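Local coordinates for protein ICChI, a glycosylated chitinase (Ipomoea carnea, PDB 6IDN) that breaks down chitin and also shows lysozyme activity, probably hydrolysing beta-1,4 glycosidic links in chitin and in bacterial peptidoglycan as a family 18 glycoside hydrolase, at residues Ile27-His38 and Phe75-Tyr86. Numbering follows the deposited sequence.
Sequences IINIGFLTTFGH and FLSLGGGTGNYY
Ile-28 O accepts the backbone N-H of Phe-75 at 2.8 Å, the first of a ladder of parallel-strand bonds that runs through Ile-30, Ser-77 and Leu-33 to Gly-79. Along the ladder the packing is tight. Ile-27 lays CG2 over a face of the Phe-75 ring, a CH-pi contact, while the buried Asn-29 OD1 lies 3.3 Å from Phe-75 CD2 and has no polar partner. Leu-33 and Leu-78, branched and apolar as the other face of the sheet requires, run side by side there, joining CD2 to CD2 at 3.8 Å. The peptide before Phe-32 is cis, and the ring of Phe-32 takes Gly-80 CA squarely over one face, 3.9 Å from the centroid; glycine suits position 80 because a side chain would strike that ring. In the modelled conformer, Ser-77 OG, small enough to fit at the ring's edge, hydrogen-bonds Asp-123 of the next strand. Phe-36 receives Tyr-85 CB over its face, 3.6 Å from the ring centroid, whereas the two rings have slid apart and barely overlap.

Toward solvent the link loosens: Tyr-86 N bonds only weakly to Phe-36 O, and a water bridges Thr-35 OG1 and the exposed Asn-84 ND2. His-38, both flat and a donor, still closes this end: its CG stands between backbone N and carbonyl carbon (chi1 60°), which lays the imidazole over Tyr-86 in an offset stack, planes 3° apart, while ND1 donates to Tyr-86 O at 3.0 Å. With an alanine at Tyr-86 the backbone acceptor would remain, but the imidazole would probably lose its stacking partner.

In the TIM barrel typical of family 18, strand 27-36 lies between strands 2-7 and 73-80, and 73-80 pairs onward with 121-126; helix 60-69 belongs to the crossover joining the two strands described, and strand 43-44 packs on Leu-33, Thr-34 and Leu-76.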
loop_
_atom_site.group_PDB
_atom_site.type_symbol
_atom_site.label_atom_id
_atom_site.label_comp_id
_atom_site.label_asym_id
_atom_site.label_seq_id
_atom_site.Cartn_x
_atom_site.Cartn_y
_atom_site.Cartn_z
ATOM N N ILE A 27 5.751 -6.967 4.078
ATOM C CA ILE A 27 4.407 -6.384 4.042
ATOM C C ILE A 27 3.771 -6.722 2.702
ATOM O O ILE A 27 4.417 -6.599 1.657
ATOM C CB ILE A 27 4.442 -4.851 4.225
ATOM C CG1 ILE A 27 5.120 -4.509 5.551
ATOM C CG2 ILE A 27 3.047 -4.291 4.190
ATOM C CD1 ILE A 27 5.487 -3.057 5.687
ATOM N N ILE A 28 2.512 -7.157 2.726
ATOM C CA ILE A 28 1.741 -7.407 1.509
ATOM C C ILE A 28 0.572 -6.445 1.500
ATOM O O ILE A 28 -0.244 -6.455 2.427
ATOM C CB ILE A 28 1.206 -8.848 1.424
ATOM C CG1 ILE A 28 2.273 -9.873 1.808
ATOM C CG2 ILE A 28 0.636 -9.130 0.019
ATOM C CD1 ILE A 28 3.368 -10.004 0.807
ATOM N N ASN A 29 0.465 -5.641 0.445
ATOM C CA ASN A 29 -0.718 -4.806 0.235
ATOM C C ASN A 29 -1.652 -5.531 -0.726
ATOM O O ASN A 29 -1.318 -5.705 -1.901
ATOM C CB ASN A 29 -0.346 -3.443 -0.336
ATOM C CG ASN A 29 0.505 -2.637 0.595
ATOM O OD1 ASN A 29 0.248 -2.589 1.797
ATOM N ND2 ASN A 29 1.522 -1.972 0.039
ATOM N N ILE A 30 -2.830 -5.916 -0.245
ATOM C CA ILE A 30 -3.823 -6.588 -1.080
ATOM C C ILE A 30 -4.693 -5.507 -1.721
ATOM O O ILE A 30 -5.442 -4.811 -1.032
ATOM C CB ILE A 30 -4.677 -7.575 -0.269
ATOM C CG1 ILE A 30 -3.820 -8.697 0.339
ATOM C CG2 ILE A 30 -5.818 -8.144 -1.133
ATOM C CD1 ILE A 30 -4.631 -9.729 1.141
ATOM N N GLY A 31 -4.608 -5.363 -3.038
ATOM C CA GLY A 31 -5.380 -4.358 -3.762
ATOM C C GLY A 31 -6.355 -5.048 -4.698
ATOM O O GLY A 31 -6.037 -6.106 -5.247
ATOM N N PHE A 32 -7.544 -4.458 -4.889
ATOM C CA PHE A 32 -7.949 -3.147 -4.378
ATOM C C PHE A 32 -9.414 -3.108 -3.985
ATOM O O PHE A 32 -10.240 -3.796 -4.580
ATOM C CB PHE A 32 -7.727 -2.051 -5.428
ATOM C CG PHE A 32 -6.287 -1.714 -5.653
ATOM C CD1 PHE A 32 -5.559 -1.035 -4.679
ATOM C CD2 PHE A 32 -5.659 -2.076 -6.832
ATOM C CE1 PHE A 32 -4.220 -0.708 -4.890
ATOM C CE2 PHE A 32 -4.325 -1.765 -7.046
ATOM C CZ PHE A 32 -3.600 -1.087 -6.070
ATOM N N LEU A 33 -9.750 -2.287 -2.993
ATOM C CA LEU A 33 -11.148 -1.915 -2.766
ATOM C C LEU A 33 -11.443 -0.762 -3.717
ATOM O O LEU A 33 -11.010 0.371 -3.491
ATOM C CB LEU A 33 -11.387 -1.528 -1.308
ATOM C CG LEU A 33 -12.846 -1.502 -0.842
ATOM C CD1 LEU A 33 -13.379 -2.929 -0.686
ATOM C CD2 LEU A 33 -12.989 -0.749 0.466
ATOM N N THR A 34 -12.150 -1.056 -4.815
ATOM C CA THR A 34 -12.268 -0.119 -5.928
ATOM C C THR A 34 -13.532 0.735 -5.898
ATOM O O THR A 34 -13.570 1.766 -6.583
ATOM C CB THR A 34 -12.206 -0.861 -7.274
ATOM O OG1 THR A 34 -13.227 -1.871 -7.347
ATOM C CG2 THR A 34 -10.846 -1.491 -7.456
ATOM N N THR A 35 -14.564 0.330 -5.154
ATOM C CA THR A 35 -15.714 1.179 -4.862
ATOM C C THR A 35 -15.873 1.272 -3.353
ATOM O O THR A 35 -15.882 0.242 -2.672
ATOM C CB THR A 35 -17.012 0.634 -5.472
ATOM O OG1 THR A 35 -16.948 0.696 -6.903
ATOM C CG2 THR A 35 -18.225 1.458 -4.991
ATOM N N PHE A 36 -15.967 2.499 -2.835
ATOM C CA PHE A 36 -16.321 2.734 -1.437
ATOM C C PHE A 36 -16.706 4.196 -1.277
ATOM O O PHE A 36 -16.421 5.026 -2.143
ATOM C CB PHE A 36 -15.180 2.372 -0.466
ATOM C CG PHE A 36 -13.906 3.152 -0.689
ATOM C CD1 PHE A 36 -13.714 4.392 -0.091
ATOM C CD2 PHE A 36 -12.893 2.630 -1.470
ATOM C CE1 PHE A 36 -12.555 5.107 -0.304
ATOM C CE2 PHE A 36 -11.714 3.335 -1.669
ATOM C CZ PHE A 36 -11.548 4.577 -1.090
ATOM N N GLY A 37 -17.376 4.492 -0.166
ATOM C CA GLY A 37 -17.784 5.842 0.151
ATOM C C GLY A 37 -19.086 6.225 -0.524
ATOM O O GLY A 37 -19.648 5.497 -1.339
ATOM N N HIS A 38 -19.558 7.422 -0.170
ATOM C CA HIS A 38 -20.769 8.028 -0.733
ATOM C C HIS A 38 -21.929 7.026 -0.796
ATOM O O HIS A 38 -22.661 6.936 -1.785
ATOM C CB HIS A 38 -20.491 8.705 -2.096
ATOM C CG HIS A 38 -19.972 7.804 -3.186
ATOM N ND1 HIS A 38 -18.658 7.389 -3.262
ATOM C CD2 HIS A 38 -20.583 7.304 -4.287
ATOM C CE1 HIS A 38 -18.491 6.643 -4.341
ATOM N NE2 HIS A 38 -19.645 6.587 -4.989
ATOM N N PHE A 75 -1.981 -5.790 4.575
ATOM C CA PHE A 75 -2.888 -4.652 4.539
ATOM C C PHE A 75 -3.899 -4.804 3.408
ATOM O O PHE A 75 -3.608 -5.419 2.379
ATOM C CB PHE A 75 -2.120 -3.329 4.333
ATOM C CG PHE A 75 -1.069 -3.038 5.378
ATOM C CD1 PHE A 75 -1.121 -3.611 6.652
ATOM C CD2 PHE A 75 -0.027 -2.180 5.082
ATOM C CE1 PHE A 75 -0.130 -3.320 7.603
ATOM C CE2 PHE A 75 0.962 -1.881 6.015
ATOM C CZ PHE A 75 0.914 -2.466 7.281
ATOM N N LEU A 76 -5.070 -4.184 3.584
ATOM C CA LEU A 76 -6.003 -3.968 2.480
ATOM C C LEU A 76 -5.750 -2.596 1.867
ATOM O O LEU A 76 -5.712 -1.591 2.587
ATOM C CB LEU A 76 -7.454 -4.042 2.962
ATOM C CG LEU A 76 -8.479 -3.654 1.884
ATOM C CD1 LEU A 76 -8.562 -4.733 0.807
ATOM C CD2 LEU A 76 -9.855 -3.421 2.476
ATOM N N SER A 77 -5.591 -2.549 0.546
ATOM C CA SER A 77 -5.309 -1.299 -0.155
ATOM C C SER A 77 -6.593 -0.720 -0.740
ATOM O O SER A 77 -7.267 -1.374 -1.543
ATOM C CB SER A 77 -4.274 -1.497 -1.259
ATOM O OG SER A 77 -3.867 -0.248 -1.802
ATOM N N LEU A 78 -6.898 0.526 -0.364
ATOM C CA LEU A 78 -8.021 1.274 -0.916
ATOM C C LEU A 78 -7.646 1.942 -2.226
ATOM O O LEU A 78 -6.618 2.621 -2.316
ATOM C CB LEU A 78 -8.476 2.372 0.044
ATOM C CG LEU A 78 -8.710 2.011 1.503
ATOM C CD1 LEU A 78 -9.070 3.275 2.274
ATOM C CD2 LEU A 78 -9.799 0.941 1.667
ATOM N N GLY A 79 -8.507 1.793 -3.228
ATOM C CA GLY A 79 -8.433 2.683 -4.367
ATOM C C GLY A 79 -7.802 2.080 -5.603
ATOM O O GLY A 79 -8.361 1.162 -6.210
ATOM N N GLY A 80 -6.630 2.575 -5.977
ATOM C CA GLY A 80 -5.975 2.119 -7.182
ATOM C C GLY A 80 -6.352 2.963 -8.382
ATOM O O GLY A 80 -7.074 3.963 -8.297
ATOM N N GLY A 81 -5.861 2.526 -9.543
ATOM C CA GLY A 81 -5.934 3.371 -10.722
ATOM C C GLY A 81 -7.324 3.507 -11.315
ATOM O O GLY A 81 -7.627 4.510 -11.966
ATOM N N THR A 82 -8.178 2.507 -11.123
ATOM C CA THR A 82 -9.494 2.476 -11.752
ATOM C C THR A 82 -10.524 2.160 -10.691
ATOM O O THR A 82 -10.462 1.102 -10.057
ATOM C CB THR A 82 -9.550 1.426 -12.864
ATOM O OG1 THR A 82 -8.542 1.699 -13.849
ATOM C CG2 THR A 82 -10.931 1.424 -13.530
ATOM N N GLY A 83 -11.470 3.064 -10.484
ATOM C CA GLY A 83 -12.466 2.767 -9.468
ATOM C C GLY A 83 -13.555 3.807 -9.406
ATOM O O GLY A 83 -13.525 4.825 -10.104
ATOM N N ASN A 84 -14.525 3.513 -8.549
ATOM C CA ASN A 84 -15.619 4.409 -8.201
ATOM C C ASN A 84 -15.542 4.676 -6.699
ATOM O O ASN A 84 -16.326 4.127 -5.922
ATOM C CB ASN A 84 -16.984 3.784 -8.583
ATOM C CG ASN A 84 -18.157 4.640 -8.180
ATOM O OD1 ASN A 84 -18.050 5.862 -8.091
ATOM N ND2 ASN A 84 -19.278 3.997 -7.886
ATOM N N TYR A 85 -14.559 5.466 -6.291
ATOM C CA TYR A 85 -14.395 5.707 -4.863
ATOM C C TYR A 85 -14.170 7.187 -4.600
ATOM O O TYR A 85 -13.535 7.879 -5.398
ATOM C CB TYR A 85 -13.249 4.863 -4.288
ATOM C CG TYR A 85 -11.895 5.098 -4.919
ATOM C CD1 TYR A 85 -11.461 4.335 -5.987
ATOM C CD2 TYR A 85 -11.013 6.045 -4.395
ATOM C CE1 TYR A 85 -10.211 4.537 -6.554
ATOM C CE2 TYR A 85 -9.763 6.246 -4.955
ATOM C CZ TYR A 85 -9.359 5.489 -6.025
ATOM O OH TYR A 85 -8.115 5.682 -6.567
ATOM N N TYR A 86 -14.734 7.646 -3.485
ATOM C CA TYR A 86 -14.558 8.974 -2.911
ATOM C C TYR A 86 -15.450 9.073 -1.682
ATOM O O TYR A 86 -16.435 8.339 -1.545
ATOM C CB TYR A 86 -14.896 10.098 -3.894
ATOM C CG TYR A 86 -16.308 10.077 -4.431
ATOM C CD1 TYR A 86 -17.322 10.746 -3.772
ATOM C CD2 TYR A 86 -16.628 9.394 -5.600
ATOM C CE1 TYR A 86 -18.627 10.738 -4.251
ATOM C CE2 TYR A 86 -17.926 9.388 -6.092
ATOM C CZ TYR A 86 -18.922 10.052 -5.408
ATOM O OH TYR A 86 -20.214 10.049 -5.901
HETATM O O HOH W 1 -19.457 1.378 -8.262
#